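Local coordinates for protein porin (Acinetobacter baumannii AB307-0294, PDB 5DL7) that probably acts as an outer-membrane channel of the OprD family, a calcium-binding beta-barrel porin through which small solutes may enter the cell, at residues Gln225-Phe230 against Arg247-Glu252; Arg265-Leu270 against Gln286-Thr291; Lys364-Glu369 against His392-Met397. One frame throughout, in Å; residues are numbered along the deposited sequence.

Contact 1 (Gln225-Phe230 against Arg247-Glu252); sequences QQFLGF and RFFNSE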
loop_
_atom_site.group_PDB
_atom_site.type_symbol
_atom_site.label_atom_id
_atom_site.label_comp_id
_atom_site.label_asym_id
_atom_site.label_seq_id
_atom_site.Cartn_x
_atom_site.Cartn_y
_atom_site.Cartn_z
ATOM N N GLN A 225 -11.207 -9.396 -11.556
ATOM C CA GLN A 225 -11.018 -9.643 -10.145
ATOM C C GLN A 225 -12.268 -9.178 -9.328
ATOM O O GLN A 225 -12.720 -8.088 -9.626
ATOM C CB GLN A 225 -9.744 -9.056 -9.651
ATOM C CG GLN A 225 -9.427 -9.243 -8.194
ATOM C CD GLN A 225 -8.060 -8.633 -7.896
ATOM O OE1 GLN A 225 -7.931 -7.449 -7.607
ATOM N NE2 GLN A 225 -7.019 -9.497 -7.997
ATOM N N GLN A 226 -12.747 -10.067 -8.469
ATOM C CA GLN A 226 -13.731 -9.582 -7.476
ATOM C C GLN A 226 -13.208 -9.616 -6.074
ATOM O O GLN A 226 -12.244 -10.427 -5.732
ATOM C CB GLN A 226 -14.901 -10.511 -7.521
ATOM C CG GLN A 226 -15.731 -10.490 -8.792
ATOM C CD GLN A 226 -15.080 -11.314 -9.926
ATOM O OE1 GLN A 226 -14.580 -12.417 -9.704
ATOM N NE2 GLN A 226 -15.014 -10.703 -11.057
ATOM N N PHE A 227 -13.670 -8.741 -5.243
ATOM C CA PHE A 227 -13.275 -8.662 -3.832
ATOM C C PHE A 227 -14.544 -8.720 -2.988
ATOM O O PHE A 227 -15.506 -7.976 -3.289
ATOM C CB PHE A 227 -12.625 -7.291 -3.550
ATOM C CG PHE A 227 -12.333 -7.023 -2.074
ATOM C CD1 PHE A 227 -11.208 -7.604 -1.515
ATOM C CD2 PHE A 227 -13.260 -6.379 -1.323
ATOM C CE1 PHE A 227 -10.947 -7.372 -0.183
ATOM C CE2 PHE A 227 -12.987 -6.119 0.053
ATOM C CZ PHE A 227 -11.866 -6.658 0.595
ATOM N N LEU A 228 -14.472 -9.451 -1.898
ATOM C CA LEU A 228 -15.477 -9.329 -0.838
ATOM C C LEU A 228 -14.710 -9.209 0.469
ATOM O O LEU A 228 -13.690 -9.912 0.631
ATOM C CB LEU A 228 -16.303 -10.621 -0.701
ATOM C CG LEU A 228 -17.189 -10.876 -1.924
ATOM C CD1 LEU A 228 -17.840 -12.285 -1.622
ATOM C CD2 LEU A 228 -18.290 -9.828 -2.017
ATOM N N GLY A 229 -15.187 -8.409 1.371
ATOM C CA GLY A 229 -14.426 -8.257 2.662
ATOM C C GLY A 229 -15.266 -7.649 3.739
ATOM O O GLY A 229 -16.295 -7.006 3.466
ATOM N N PHE A 230 -14.795 -7.791 4.982
ATOM C CA PHE A 230 -15.399 -7.034 6.070
ATOM C C PHE A 230 -14.301 -6.698 7.047
ATOM O O PHE A 230 -13.272 -7.343 7.107
ATOM C CB PHE A 230 -16.516 -7.783 6.711
ATOM C CG PHE A 230 -16.148 -9.023 7.458
ATOM C CD1 PHE A 230 -15.685 -8.950 8.774
ATOM C CD2 PHE A 230 -16.224 -10.237 6.901
ATOM C CE1 PHE A 230 -15.300 -10.087 9.450
ATOM C CE2 PHE A 230 -15.868 -11.414 7.594
ATOM C CZ PHE A 230 -15.448 -11.341 8.900
ATOM N N ARG A 247 -10.410 -10.485 4.008
ATOM C CA ARG A 247 -10.353 -10.096 2.562
ATOM C C ARG A 247 -10.344 -11.318 1.706
ATOM O O ARG A 247 -9.536 -12.251 1.948
ATOM C CB ARG A 247 -9.116 -9.245 2.274
ATOM C CG ARG A 247 -9.113 -7.967 3.084
ATOM C CD ARG A 247 -7.885 -7.095 2.728
ATOM N NE ARG A 247 -7.718 -6.073 3.831
ATOM C CZ ARG A 247 -6.779 -5.193 3.947
ATOM N NH1 ARG A 247 -5.830 -5.120 3.085
ATOM N NH2 ARG A 247 -6.757 -4.377 5.012
ATOM N N PHE A 248 -11.238 -11.341 0.721
ATOM C CA PHE A 248 -11.288 -12.428 -0.242
ATOM C C PHE A 248 -11.230 -11.897 -1.644
ATOM O O PHE A 248 -11.950 -10.922 -2.010
ATOM C CB PHE A 248 -12.652 -13.094 -0.128
ATOM C CG PHE A 248 -12.904 -14.122 -1.166
ATOM C CD1 PHE A 248 -12.153 -15.296 -1.215
ATOM C CD2 PHE A 248 -13.835 -13.923 -2.160
ATOM C CE1 PHE A 248 -12.507 -16.282 -2.221
ATOM C CE2 PHE A 248 -14.089 -14.906 -3.201
ATOM C CZ PHE A 248 -13.404 -16.028 -3.191
ATOM N N PHE A 249 -10.315 -12.478 -2.443
ATOM C CA PHE A 249 -10.146 -12.154 -3.887
ATOM C C PHE A 249 -10.421 -13.331 -4.733
ATOM O O PHE A 249 -9.992 -14.448 -4.389
ATOM C CB PHE A 249 -8.687 -11.579 -4.128
ATOM C CG PHE A 249 -8.377 -10.307 -3.466
ATOM C CD1 PHE A 249 -7.872 -10.351 -2.197
ATOM C CD2 PHE A 249 -8.522 -9.150 -4.115
ATOM C CE1 PHE A 249 -7.527 -9.202 -1.482
ATOM C CE2 PHE A 249 -8.148 -7.946 -3.444
ATOM C CZ PHE A 249 -7.665 -8.005 -2.138
ATOM N N ASN A 250 -11.022 -13.052 -5.852
ATOM C CA ASN A 250 -11.265 -14.044 -6.931
ATOM C C ASN A 250 -10.806 -13.432 -8.224
ATOM O O ASN A 250 -11.247 -12.370 -8.623
ATOM C CB ASN A 250 -12.782 -14.420 -7.036
ATOM C CG ASN A 250 -13.082 -15.480 -8.070
ATOM O OD1 ASN A 250 -12.516 -16.573 -7.913
ATOM N ND2 ASN A 250 -13.853 -15.185 -9.092
ATOM N N SER A 251 -9.890 -14.194 -8.913
ATOM C CA SER A 251 -9.241 -13.627 -10.118
ATOM C C SER A 251 -9.181 -14.651 -11.219
ATOM O O SER A 251 -8.926 -15.854 -10.972
ATOM C CB SER A 251 -7.818 -13.115 -9.835
ATOM O OG SER A 251 -7.740 -12.233 -8.704
ATOM N N GLU A 252 -9.396 -14.187 -12.432
ATOM C CA GLU A 252 -9.390 -15.033 -13.663
ATOM C C GLU A 252 -8.843 -14.218 -14.792
ATOM O O GLU A 252 -9.052 -13.026 -14.876
ATOM C CB GLU A 252 -10.811 -15.579 -13.942
ATOM C CG GLU A 252 -11.044 -16.287 -15.138
ATOM C CD GLU A 252 -12.563 -16.795 -15.389
ATOM O OE1 GLU A 252 -12.712 -17.700 -16.187
ATOM O OE2 GLU A 252 -13.427 -16.374 -14.707
#
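Phe227 and Phe249 are directly paired across the strands, and their first torsions, CG of Phe227 anti to its backbone N (chi1 173°) and CG of Phe249 anti to its carbonyl carbon (chi1 -64°), turn CD1 of Phe227 to the face of Phe249. The two rings belong to a non-hydrogen-bonded antiparallel pair and form an edge-to-face contact, centroids 5.1 Å apart and planes at 62°. The edge of Phe227 does the touching, its CD1 reaching Phe249 CZ at 3.6 Å over one face of that ring. CB and CG of Arg247 lie along the Phe227 ring edge, CB 3.6 Å from Phe227 CE1; beyond them the chain leads away to a salt bridge with Asp245. Gln225, extended as far as CD on the same face, passes its amide carbon beside Phe249 and ends in a nearly straight hydrogen bond from NE2 to Ser251 OG, 2.9 Å, with the oxygen in the amide plane. On the other face Gln226 bends back at chi2 to lie alongside Asn250, and Asn250 ND2 donates to Gln226 OE1 at 2.9 Å, nearly along the C=O axis. Next to this pair Leu228 and Phe248 touch loosely on the barrel surface. Four backbone bonds stitch the strands, among them Gln226 N to Asn250 O at 2.8 Å. The two faces of this barrel hairpin thus differ: one combines an amide-amide bond with apolar side chains, while the other buries a T-shaped aromatic pair, and NE2 of Gln225, buried beside those rings, has two acceptors, Ser251 OG and Pro294 O.

Contact 2 (Arg265-Leu270 against Gln286-Thr291); sequences RHISGL and QSFGST. With C8E ((hydroxyethyloxy)tri(ethyloxy)octane), chain L.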
loop_
_atom_site.group_PDB
_atom_site.type_symbol
_atom_site.label_atom_id
_atom_site.label_comp_id
_atom_site.label_asym_id
_atom_site.label_seq_id
_atom_site.Cartn_x
_atom_site.Cartn_y
_atom_site.Cartn_z
ATOM N N ARG A 265 -7.910 -17.811 -5.982
ATOM C CA ARG A 265 -8.716 -17.273 -4.847
ATOM C C ARG A 265 -7.786 -17.033 -3.750
ATOM O O ARG A 265 -6.884 -17.837 -3.485
ATOM C CB ARG A 265 -9.797 -18.275 -4.340
ATOM C CG ARG A 265 -11.022 -18.357 -5.209
ATOM C CD ARG A 265 -10.845 -18.939 -6.575
ATOM N NE ARG A 265 -10.413 -20.292 -6.495
ATOM C CZ ARG A 265 -9.856 -21.015 -7.466
ATOM N NH1 ARG A 265 -9.431 -22.274 -7.244
ATOM N NH2 ARG A 265 -9.585 -20.389 -8.590
ATOM N N HIS A 266 -7.949 -15.923 -3.033
ATOM C CA HIS A 266 -7.058 -15.618 -1.935
ATOM C C HIS A 266 -7.881 -15.157 -0.703
ATOM O O HIS A 266 -8.726 -14.251 -0.882
ATOM C CB HIS A 266 -6.050 -14.517 -2.350
ATOM C CG HIS A 266 -4.917 -14.437 -1.373
ATOM N ND1 HIS A 266 -5.024 -13.764 -0.195
ATOM C CD2 HIS A 266 -3.675 -15.037 -1.374
ATOM C CE1 HIS A 266 -3.920 -14.003 0.506
ATOM N NE2 HIS A 266 -3.110 -14.781 -0.187
ATOM N N ILE A 267 -7.646 -15.811 0.425
ATOM C CA ILE A 267 -8.405 -15.405 1.648
ATOM C C ILE A 267 -7.369 -14.966 2.589
ATOM O O ILE A 267 -6.304 -15.576 2.725
ATOM C CB ILE A 267 -9.261 -16.630 2.106
ATOM C CG1 ILE A 267 -10.043 -16.240 3.307
ATOM C CG2 ILE A 267 -8.318 -17.693 2.541
ATOM C CD1 ILE A 267 -11.083 -15.187 2.971
ATOM N N SER A 268 -7.642 -13.883 3.330
ATOM C CA SER A 268 -6.768 -13.420 4.407
ATOM C C SER A 268 -7.584 -12.831 5.529
ATOM O O SER A 268 -8.666 -12.263 5.292
ATOM C CB SER A 268 -5.721 -12.485 3.882
ATOM O OG SER A 268 -6.177 -11.304 3.244
ATOM N N GLY A 269 -7.084 -13.024 6.741
ATOM C CA GLY A 269 -7.835 -12.458 7.914
ATOM C C GLY A 269 -6.825 -12.144 9.000
ATOM O O GLY A 269 -5.829 -12.859 9.226
ATOM N N LEU A 270 -7.084 -11.094 9.695
ATOM C CA LEU A 270 -6.377 -10.716 10.909
ATOM C C LEU A 270 -7.417 -10.496 11.998
ATOM O O LEU A 270 -8.392 -9.689 11.786
ATOM C CB LEU A 270 -5.569 -9.441 10.711
ATOM C CG LEU A 270 -4.650 -9.043 11.900
ATOM C CD1 LEU A 270 -3.423 -9.930 12.071
ATOM C CD2 LEU A 270 -4.187 -7.595 11.614
ATOM N N GLN A 286 -4.333 -17.741 2.836
ATOM C CA GLN A 286 -4.101 -18.842 1.898
ATOM C C GLN A 286 -4.507 -18.562 0.478
ATOM O O GLN A 286 -5.563 -17.998 0.210
ATOM C CB GLN A 286 -4.843 -20.111 2.397
ATOM C CG GLN A 286 -4.663 -21.372 1.574
ATOM C CD GLN A 286 -5.207 -22.647 2.236
ATOM O OE1 GLN A 286 -5.553 -22.631 3.404
ATOM N NE2 GLN A 286 -5.090 -23.775 1.524
ATOM N N SER A 287 -3.610 -18.936 -0.447
ATOM C CA SER A 287 -3.900 -18.940 -1.811
ATOM C C SER A 287 -4.402 -20.228 -2.345
ATOM O O SER A 287 -3.838 -21.298 -2.033
ATOM C CB SER A 287 -2.553 -18.535 -2.524
ATOM O OG SER A 287 -2.755 -18.369 -3.887
ATOM N N PHE A 288 -5.379 -20.154 -3.257
ATOM C CA PHE A 288 -5.920 -21.339 -3.915
ATOM C C PHE A 288 -5.924 -21.139 -5.425
ATOM O O PHE A 288 -6.170 -20.049 -5.871
ATOM C CB PHE A 288 -7.418 -21.603 -3.559
ATOM C CG PHE A 288 -7.625 -21.726 -2.046
ATOM C CD1 PHE A 288 -7.778 -20.628 -1.270
ATOM C CD2 PHE A 288 -7.630 -23.061 -1.460
ATOM C CE1 PHE A 288 -7.914 -20.770 0.122
ATOM C CE2 PHE A 288 -7.954 -23.206 -0.105
ATOM C CZ PHE A 288 -8.082 -22.040 0.651
ATOM N N GLY A 289 -5.779 -22.250 -6.183
ATOM C CA GLY A 289 -5.860 -22.110 -7.623
ATOM C C GLY A 289 -4.518 -22.276 -8.350
ATOM O O GLY A 289 -3.543 -22.510 -7.687
ATOM N N SER A 290 -4.600 -22.270 -9.655
ATOM C CA SER A 290 -3.368 -22.552 -10.502
ATOM C C SER A 290 -2.289 -21.493 -10.445
ATOM O O SER A 290 -1.143 -21.795 -10.833
ATOM C CB SER A 290 -3.763 -22.686 -11.991
ATOM O OG SER A 290 -4.696 -23.721 -12.078
ATOM N N THR A 291 -2.579 -20.319 -10.006
ATOM C CA THR A 291 -1.646 -19.201 -9.878
ATOM C C THR A 291 -1.644 -18.524 -8.610
ATOM O O THR A 291 -2.644 -18.643 -7.856
ATOM C CB THR A 291 -1.812 -18.205 -11.071
ATOM O OG1 THR A 291 -3.018 -17.330 -10.859
ATOM C CG2 THR A 291 -1.896 -18.833 -12.406
HETATM C C11 C8E L . -12.866 -22.572 -4.858
HETATM O O12 C8E L . -11.543 -21.978 -4.461
HETATM C C13 C8E L . -11.065 -22.542 -3.265
HETATM C C14 C8E L . -10.613 -23.971 -3.570
HETATM O O15 C8E L . -9.796 -24.085 -4.806
HETATM C C16 C8E L . -9.189 -25.360 -4.743
HETATM C C17 C8E L . -8.224 -25.459 -5.895
HETATM O O18 C8E L . -9.008 -25.407 -7.090
HETATM C C19 C8E L . -8.160 -25.579 -8.254
HETATM C C20 C8E L . -8.845 -25.075 -9.498
HETATM O O21 C8E L . -8.782 -23.614 -9.674
#
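Arg265 and Phe288 form a hydrogen-bonded antiparallel pair, with Arg265 N to Phe288 O and Phe288 N to Arg265 O both at 2.8 Å. A second such pair, Ile267 with Gln286, continues the pattern; between the two, His266 CA points to Gln286 O and Ser287 CA to Arg265 O in C-H...O contacts. The apolar contacts centre on Phe288: Ile267 CG2 reaches the ring edge at CE1, 3.9 Å away, the two side chains lying side by side. On the other face His266 CD2 packs on Ser287 CB, and Gln286 O sits over one side of the imidazole. A third group is polar and involves a bound detergent. Arg265 folds at chi2 and chi3 (67° and 62°), which curls its guanidinium back over Phe288 O and turns it to the polyether: NE donates to O12 of the detergent at 2.9 Å, and NH1 to its O21 at 2.8 Å and its O15 at 3.1 Å. Arg265 NH2 is salt-bridged to Asp263, which also bonds the detergent. The contact lies at the end of the hairpin 263-275/278-288 away from its turn; the first strand also bonds to strand 240-253 and the second is flanked by strand 318-327.

Contact 3 (Lys364-Glu369 against His392-Met397); sequences KEDSLE and HYRNDM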
loop_
_atom_site.group_PDB
_atom_site.type_symbol
_atom_site.label_atom_id
_atom_site.label_comp_id
_atom_site.label_asym_id
_atom_site.label_seq_id
_atom_site.Cartn_x
_atom_site.Cartn_y
_atom_site.Cartn_z
ATOM N N LYS A 364 9.458 -21.675 1.200
ATOM C CA LYS A 364 9.030 -21.110 2.469
ATOM C C LYS A 364 9.677 -19.776 2.662
ATOM O O LYS A 364 10.797 -19.449 2.120
ATOM C CB LYS A 364 9.193 -22.131 3.660
ATOM C CG LYS A 364 10.570 -22.477 3.936
ATOM C CD LYS A 364 10.639 -23.652 4.901
ATOM C CE LYS A 364 12.164 -23.884 5.013
ATOM N NZ LYS A 364 12.437 -24.951 5.905
ATOM N N GLU A 365 9.038 -18.924 3.500
ATOM C CA GLU A 365 9.611 -17.587 3.851
ATOM C C GLU A 365 9.118 -17.133 5.203
ATOM O O GLU A 365 8.030 -17.589 5.628
ATOM C CB GLU A 365 9.304 -16.515 2.774
ATOM C CG GLU A 365 7.814 -16.336 2.639
ATOM C CD GLU A 365 7.386 -15.413 1.472
ATOM O OE1 GLU A 365 8.166 -14.514 1.113
ATOM O OE2 GLU A 365 6.154 -15.363 1.064
ATOM N N ASP A 366 9.866 -16.293 5.864
ATOM C CA ASP A 366 9.400 -15.763 7.167
ATOM C C ASP A 366 9.945 -14.388 7.409
ATOM O O ASP A 366 10.980 -13.996 6.854
ATOM C CB ASP A 366 9.526 -16.708 8.325
ATOM C CG ASP A 366 10.932 -16.947 8.863
ATOM O OD1 ASP A 366 11.933 -16.527 8.249
ATOM O OD2 ASP A 366 11.067 -17.597 9.969
ATOM N N SER A 367 9.226 -13.644 8.222
ATOM C CA SER A 367 9.623 -12.264 8.604
ATOM C C SER A 367 9.353 -12.016 10.074
ATOM O O SER A 367 8.215 -12.278 10.520
ATOM C CB SER A 367 8.692 -11.277 7.879
ATOM O OG SER A 367 8.868 -11.194 6.484
ATOM N N LEU A 368 10.325 -11.444 10.712
ATOM C CA LEU A 368 10.157 -10.846 12.079
ATOM C C LEU A 368 10.318 -9.346 11.914
ATOM O O LEU A 368 11.370 -8.911 11.494
ATOM C CB LEU A 368 11.123 -11.422 13.136
ATOM C CG LEU A 368 10.985 -10.827 14.560
ATOM C CD1 LEU A 368 9.518 -11.163 15.098
ATOM C CD2 LEU A 368 12.075 -11.498 15.350
ATOM N N GLU A 369 9.306 -8.592 12.278
ATOM C CA GLU A 369 9.336 -7.150 12.188
ATOM C C GLU A 369 9.092 -6.423 13.506
ATOM O O GLU A 369 8.410 -6.884 14.384
ATOM C CB GLU A 369 8.276 -6.557 11.287
ATOM C CG GLU A 369 8.344 -7.193 9.877
ATOM C CD GLU A 369 7.420 -6.446 8.867
ATOM O OE1 GLU A 369 6.643 -5.548 9.210
ATOM O OE2 GLU A 369 7.516 -6.894 7.659
ATOM N N HIS A 392 13.580 -8.690 9.644
ATOM C CA HIS A 392 14.536 -9.755 9.357
ATOM C C HIS A 392 13.669 -10.767 8.550
ATOM O O HIS A 392 12.801 -11.453 9.101
ATOM C CB HIS A 392 14.999 -10.462 10.700
ATOM C CG HIS A 392 15.860 -11.735 10.474
ATOM N ND1 HIS A 392 16.844 -11.821 9.533
ATOM C CD2 HIS A 392 15.780 -13.002 11.014
ATOM C CE1 HIS A 392 17.428 -13.028 9.569
ATOM N NE2 HIS A 392 16.760 -13.771 10.432
ATOM N N TYR A 393 14.062 -10.911 7.318
ATOM C CA TYR A 393 13.342 -11.699 6.323
ATOM C C TYR A 393 14.225 -12.794 5.762
ATOM O O TYR A 393 15.391 -12.577 5.356
ATOM C CB TYR A 393 12.850 -10.755 5.188
ATOM C CG TYR A 393 12.205 -11.547 4.068
ATOM C CD1 TYR A 393 10.978 -12.142 4.191
ATOM C CD2 TYR A 393 12.917 -11.642 2.847
ATOM C CE1 TYR A 393 10.453 -12.899 3.116
ATOM C CE2 TYR A 393 12.393 -12.420 1.803
ATOM C CZ TYR A 393 11.157 -12.973 1.943
ATOM O OH TYR A 393 10.628 -13.810 0.867
ATOM N N ARG A 394 13.675 -14.029 5.730
ATOM C CA ARG A 394 14.426 -15.117 5.109
ATOM C C ARG A 394 13.519 -15.863 4.137
ATOM O O ARG A 394 12.268 -16.035 4.392
ATOM C CB ARG A 394 14.795 -16.094 6.145
ATOM C CG ARG A 394 15.568 -15.601 7.375
ATOM C CD ARG A 394 15.823 -16.782 8.379
ATOM N NE ARG A 394 14.565 -17.345 8.960
ATOM C CZ ARG A 394 14.554 -18.480 9.608
ATOM N NH1 ARG A 394 13.479 -19.028 10.066
ATOM N NH2 ARG A 394 15.757 -19.112 9.805
ATOM N N ASN A 395 14.141 -16.395 3.096
ATOM C CA ASN A 395 13.416 -17.379 2.297
ATOM C C ASN A 395 14.383 -18.394 1.732
ATOM O O ASN A 395 15.631 -18.170 1.850
ATOM C CB ASN A 395 12.531 -16.738 1.164
ATOM C CG ASN A 395 13.308 -16.174 0.009
ATOM O OD1 ASN A 395 14.340 -16.744 -0.433
ATOM N ND2 ASN A 395 12.873 -15.047 -0.483
ATOM N N ASP A 396 13.887 -19.505 1.174
ATOM C CA ASP A 396 14.745 -20.493 0.577
ATOM C C ASP A 396 14.471 -20.520 -0.972
ATOM O O ASP A 396 14.695 -21.526 -1.654
ATOM C CB ASP A 396 14.559 -21.862 1.216
ATOM C CG ASP A 396 13.170 -22.506 1.004
ATOM O OD1 ASP A 396 12.248 -21.786 0.482
ATOM O OD2 ASP A 396 12.943 -23.662 1.441
ATOM N N MET A 397 14.023 -19.429 -1.499
ATOM C CA MET A 397 13.657 -19.324 -2.919
ATOM C C MET A 397 14.895 -19.140 -3.772
ATOM O O MET A 397 15.927 -18.625 -3.314
ATOM C CB MET A 397 12.642 -18.151 -3.191
ATOM C CG MET A 397 11.399 -18.416 -2.500
ATOM S SD MET A 397 10.189 -17.026 -3.066
ATOM C CE MET A 397 9.399 -16.760 -1.587
HETATM O O HOH W 1 13.002 -14.190 9.294
#
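Asp366 faces Arg394 across a hydrogen-bonded antiparallel pair, and its short side chain can be followed outward. From CB, CG stands between the backbone N and the carbonyl carbon (chi1 74°), which swings the carboxylate toward the neighbouring strand. OD1 accepts from Arg394 NE at 2.8 Å through its syn lone pair, and a water 2.8 Å from OD1 also lies 2.8 Å from His392 O and can bridge them. OD2 takes Arg394 NH1 at 2.8 Å, on the syn side but 27° out of the carboxylate plane, and also bonds Tyr347. The arginine therefore grips side-on, one nitrogen to each oxygen, its guanidinium turned 31° from the carboxylate. On the other face the Tyr393 ring edge runs past Ser367 OG (3.3 Å from Tyr393 CD1), whose hydrogen bond is to Tyr312; Tyr393 OH donates to Glu365 OE1, which accepts with its anti lone pair at 2.6 Å. Tyr393 OH in turn accepts from Asn395 ND2, while Asn395 OD1 takes the N-H of Met397 from above its carbonyl plane in an Asx turn as the strand ends. Just beyond, Asp396 OD1 receives Lys364 N at 2.9 Å, replacing a backbone carbonyl, and Asp396 N answers with a longer bond to Lys364 O. The face of Asp366 and Arg394 thus carries a salt bridge, the buried face a relay from amide to hydroxyl to carboxylate; Glu365 OE1 also bonds Ser310, and the two hydroxyls would favour a charged Glu365, while Glu317 nearby would oppose it and may leave one acid protonated.

In the fold
All three contacts join adjacent antiparallel strands of the barrel wall, each within one hairpin, and all are partly buried; contacts 1 and 3 have exposed residues, contact 2 none. Contacts 1 and 2 are neighbours, centres 9 Å apart: strands 240-253 and 263-275 are bonded (Arg247 N to Ser268 O, 2.8 Å), so four successive strands form one patch. Contact 3 lies farther round the barrel, its centre 19 Å from that of contact 2. The buried face carries aromatic rings and an amide in contact 1, a histidine and serine in contact 2, and a tyrosine-carboxylate relay in contact 3. The opposite face runs from amide and apolar groups through a detergent-bound arginine to a salt bridge.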